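Local coordinates for DyP-type peroxidase (Pleurotus ostreatus PC15, PDB 6FSK), which probably uses hydrogen peroxide to oxidise dyes and other substrates, possibly including manganese(II), at a heme b centre, as a fungal dye-decolorizing peroxidase, at residues 21-26 / 379-384. The protein carries 1 engineered substitution. Sequence-based numbering, arbitrary orientation.
Sequences ETYFFF and GLLFVC. With HEM (protoporphyrin IX containing Fe), chain C.
A single buried water joins Tyr23 to Leu381, linking segments 21-26 and 379-384, which share no direct hydrogen bond: Tyr23 OH donates to it at 2.6 Å, and the water in turn donates to Leu381 O at 2.8 Å. The backbones are too far apart for sheet pairing, with Tyr23 CA and Leu381 CA, the closest such pair, 9.2 Å apart, so side chains must span the gap. The Tyr23 ring is the main bridge. Its CG lies anti to the carbonyl carbon (chi1 -65°), which sends the phenol across to strand 379-386. One methyl, Leu381 CD1, approaches the ring obliquely 4.0 Å from Tyr23 CD1, the two side chains sliding past each other in opposite directions. Farther out, Val383 CG2 stands 3.8 Å from Tyr23 CZ and only 3.3 Å from Tyr23 OH, so the hydroxyl sits against a methyl while its proton goes to the water. A phenylalanine here would probably leave the water without its donor, and Leu381 O without its link to segment 21-26. Strand 379-386 turns its other side to the heme. There Phe382 CG, placed opposite the backbone N (chi1 177°), directs the ring so that CE1 comes to 3.3 Å from C2C of the porphyrin, with heme methyl CMC over one face, displaced toward the rim, while Leu380 CD2 lies 3.7 Å from heme C3B. The ring of Phe137, on the neighbouring strand 134-140, also meets that of Tyr23, and Tyr244 packs on Leu381. Strands 20-28 and 379-386 lie five places apart in one eight-stranded antiparallel sheet, so this buried contact is consistent with a curled, barrel-like sheet, as expected of the dimeric alpha+beta barrel clan, with the heme on the outer side of 379-386.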
loop_
_atom_site.group_PDB
_atom_site.type_symbol
_atom_site.label_atom_id
_atom_site.label_comp_id
_atom_site.label_asym_id
_atom_site.label_seq_id
_atom_site.Cartn_x
_atom_site.Cartn_y
_atom_site.Cartn_z
ATOM N N GLU A 21 -3.041 -13.723 -6.654
ATOM C CA GLU A 21 -3.841 -13.527 -5.439
ATOM C C GLU A 21 -5.251 -13.155 -5.806
ATOM O O GLU A 21 -5.453 -12.256 -6.616
ATOM C CB GLU A 21 -3.178 -12.457 -4.520
ATOM C CG GLU A 21 -3.789 -12.319 -3.150
ATOM C CD GLU A 21 -2.960 -11.408 -2.254
ATOM O OE1 GLU A 21 -2.336 -10.500 -2.799
ATOM O OE2 GLU A 21 -3.007 -11.626 -0.990
ATOM N N THR A 22 -6.237 -13.769 -5.143
ATOM C CA THR A 22 -7.614 -13.379 -5.267
ATOM C C THR A 22 -8.156 -12.821 -3.964
ATOM O O THR A 22 -8.024 -13.436 -2.904
ATOM C CB THR A 22 -8.456 -14.536 -5.764
ATOM O OG1 THR A 22 -8.024 -14.860 -7.097
ATOM C CG2 THR A 22 -9.917 -14.182 -5.776
ATOM N N TYR A 23 -8.832 -11.666 -4.083
ATOM C CA TYR A 23 -9.533 -11.026 -2.996
ATOM C C TYR A 23 -11.041 -11.229 -3.203
ATOM O O TYR A 23 -11.584 -10.741 -4.217
ATOM C CB TYR A 23 -9.198 -9.566 -2.818
ATOM C CG TYR A 23 -7.790 -9.257 -2.427
ATOM C CD1 TYR A 23 -6.799 -9.133 -3.373
ATOM C CD2 TYR A 23 -7.469 -9.054 -1.057
ATOM C CE1 TYR A 23 -5.478 -8.832 -3.019
ATOM C CE2 TYR A 23 -6.170 -8.794 -0.673
ATOM C CZ TYR A 23 -5.179 -8.667 -1.654
ATOM O OH TYR A 23 -3.867 -8.361 -1.203
ATOM N N PHE A 24 -11.657 -11.985 -2.297
ATOM C CA PHE A 24 -13.064 -12.320 -2.358
ATOM C C PHE A 24 -13.834 -11.484 -1.314
ATOM O O PHE A 24 -13.734 -11.686 -0.074
ATOM C CB PHE A 24 -13.244 -13.816 -2.121
ATOM C CG PHE A 24 -14.655 -14.307 -2.118
ATOM C CD1 PHE A 24 -15.235 -14.603 -3.369
ATOM C CD2 PHE A 24 -15.409 -14.432 -0.934
ATOM C CE1 PHE A 24 -16.569 -15.086 -3.408
ATOM C CE2 PHE A 24 -16.764 -14.907 -0.980
ATOM C CZ PHE A 24 -17.296 -15.206 -2.209
ATOM N N PHE A 25 -14.606 -10.509 -1.795
ATOM C CA PHE A 25 -15.331 -9.573 -0.940
ATOM C C PHE A 25 -16.773 -10.058 -0.720
ATOM O O PHE A 25 -17.448 -10.421 -1.673
ATOM C CB PHE A 25 -15.344 -8.174 -1.542
ATOM C CG PHE A 25 -13.970 -7.611 -1.773
ATOM C CD1 PHE A 25 -13.328 -7.000 -0.729
ATOM C CD2 PHE A 25 -13.345 -7.647 -2.991
ATOM C CE1 PHE A 25 -12.042 -6.433 -0.905
ATOM C CE2 PHE A 25 -12.049 -7.115 -3.154
ATOM C CZ PHE A 25 -11.412 -6.540 -2.106
ATOM N N PHE A 26 -17.189 -10.137 0.540
ATOM C CA PHE A 26 -18.442 -10.789 0.876
ATOM C C PHE A 26 -19.266 -9.977 1.824
ATOM O O PHE A 26 -18.799 -9.037 2.556
ATOM C CB PHE A 26 -18.163 -12.184 1.431
ATOM C CG PHE A 26 -17.483 -12.179 2.787
ATOM C CD1 PHE A 26 -18.196 -12.168 3.949
ATOM C CD2 PHE A 26 -16.122 -12.274 2.877
ATOM C CE1 PHE A 26 -17.552 -12.198 5.163
ATOM C CE2 PHE A 26 -15.471 -12.285 4.064
ATOM C CZ PHE A 26 -16.184 -12.249 5.217
ATOM N N GLY A 379 -3.176 -2.171 -13.130
ATOM C CA GLY A 379 -2.846 -1.345 -11.949
ATOM C C GLY A 379 -2.306 -2.117 -10.776
ATOM O O GLY A 379 -1.551 -3.060 -10.934
ATOM N N LEU A 380 -2.651 -1.635 -9.616
ATOM C CA LEU A 380 -2.152 -2.156 -8.355
ATOM C C LEU A 380 -3.333 -2.454 -7.432
ATOM O O LEU A 380 -4.200 -1.607 -7.208
ATOM C CB LEU A 380 -1.205 -1.141 -7.701
ATOM C CG LEU A 380 -0.461 -1.562 -6.470
ATOM C CD1 LEU A 380 0.554 -2.629 -6.796
ATOM C CD2 LEU A 380 0.245 -0.340 -5.877
ATOM N N LEU A 381 -3.365 -3.676 -6.918
ATOM C CA LEU A 381 -4.208 -3.978 -5.728
ATOM C C LEU A 381 -3.413 -3.554 -4.514
ATOM O O LEU A 381 -2.560 -4.326 -4.022
ATOM C CB LEU A 381 -4.552 -5.415 -5.732
ATOM C CG LEU A 381 -5.232 -6.004 -6.971
ATOM C CD1 LEU A 381 -5.573 -7.485 -6.772
ATOM C CD2 LEU A 381 -6.410 -5.169 -7.426
ATOM N N PHE A 382 -3.588 -2.295 -4.146
ATOM C CA PHE A 382 -2.820 -1.732 -3.029
ATOM C C PHE A 382 -3.391 -2.278 -1.717
ATOM O O PHE A 382 -4.559 -2.151 -1.468
ATOM C CB PHE A 382 -2.944 -0.204 -3.034
ATOM C CG PHE A 382 -2.260 0.437 -1.889
ATOM C CD1 PHE A 382 -0.936 0.850 -1.976
ATOM C CD2 PHE A 382 -2.945 0.699 -0.761
ATOM C CE1 PHE A 382 -0.290 1.410 -0.857
ATOM C CE2 PHE A 382 -2.315 1.344 0.322
ATOM C CZ PHE A 382 -0.994 1.675 0.255
ATOM N N VAL A 383 -2.532 -2.858 -0.907
ATOM C CA VAL A 383 -2.895 -3.283 0.414
ATOM C C VAL A 383 -1.832 -2.807 1.407
ATOM O O VAL A 383 -0.635 -2.957 1.108
ATOM C CB VAL A 383 -3.031 -4.817 0.530
ATOM C CG1 VAL A 383 -3.070 -5.277 1.983
ATOM C CG2 VAL A 383 -4.278 -5.252 -0.197
ATOM N N CYS A 384 -2.180 -2.192 2.497
ATOM C CA CYS A 384 -1.167 -1.856 3.545
ATOM C C CYS A 384 -1.773 -2.122 4.912
ATOM O O CYS A 384 -3.000 -2.041 5.097
ATOM C CB CYS A 384 -0.644 -0.418 3.422
ATOM S SG CYS A 384 -1.793 0.860 3.913
HETATM C CHA HEM C . 7.028 3.274 -2.232
HETATM C CHB HEM C . 4.727 2.923 -6.454
HETATM C CHC HEM C . 0.568 3.772 -4.183
HETATM C CHD HEM C . 2.897 4.438 0.013
HETATM C C1A HEM C . 6.801 3.088 -3.597
HETATM C C2A HEM C . 7.790 2.782 -4.583
HETATM C C3A HEM C . 7.150 2.635 -5.752
HETATM C C4A HEM C . 5.773 2.930 -5.500
HETATM C CMA HEM C . 7.770 2.374 -7.081
HETATM C CAA HEM C . 9.284 2.685 -4.319
HETATM C CBA HEM C . 9.859 1.310 -4.003
HETATM C CGA HEM C . 9.440 0.795 -2.652
HETATM O O1A HEM C . 9.955 1.245 -1.627
HETATM O O2A HEM C . 8.577 -0.119 -2.617
HETATM C C1B HEM C . 3.361 3.129 -6.240
HETATM C C2B HEM C . 2.349 3.027 -7.189
HETATM C C3B HEM C . 1.147 3.226 -6.585
HETATM C C4B HEM C . 1.484 3.493 -5.180
HETATM C CMB HEM C . 2.541 2.780 -8.664
HETATM C CAB HEM C . -0.250 3.260 -7.072
HETATM C CBB HEM C . -0.636 2.678 -8.186
HETATM C C1C HEM C . 0.771 4.116 -2.882
HETATM C C2C HEM C . -0.153 4.524 -1.911
HETATM C C3C HEM C . 0.479 4.746 -0.723
HETATM C C4C HEM C . 1.862 4.395 -0.942
HETATM C CMC HEM C . -1.630 4.656 -2.171
HETATM C CAC HEM C . 0.015 5.266 0.593
HETATM C CBC HEM C . -1.041 6.092 0.740
HETATM C C1D HEM C . 4.222 4.100 -0.275
HETATM C C2D HEM C . 5.226 3.995 0.829
HETATM C C3D HEM C . 6.389 3.617 0.173
HETATM C C4D HEM C . 6.063 3.586 -1.244
HETATM C CMD HEM C . 5.032 4.186 2.279
HETATM C CAD HEM C . 7.776 3.417 0.773
HETATM C CBD HEM C . 8.550 4.690 0.905
HETATM C CGD HEM C . 9.860 4.473 1.621
HETATM O O1D HEM C . 10.849 4.951 1.012
HETATM O O2D HEM C . 9.909 3.793 2.626
HETATM N NA HEM C . 5.547 3.290 -4.176
HETATM N NB HEM C . 2.841 3.493 -5.043
HETATM N NC HEM C . 2.054 4.169 -2.283
HETATM N ND HEM C . 4.788 3.925 -1.470
HETATM FE FE HEM C . 3.836 3.794 -3.255
HETATM O O HOH W 1 -2.376 -6.767 -2.691
#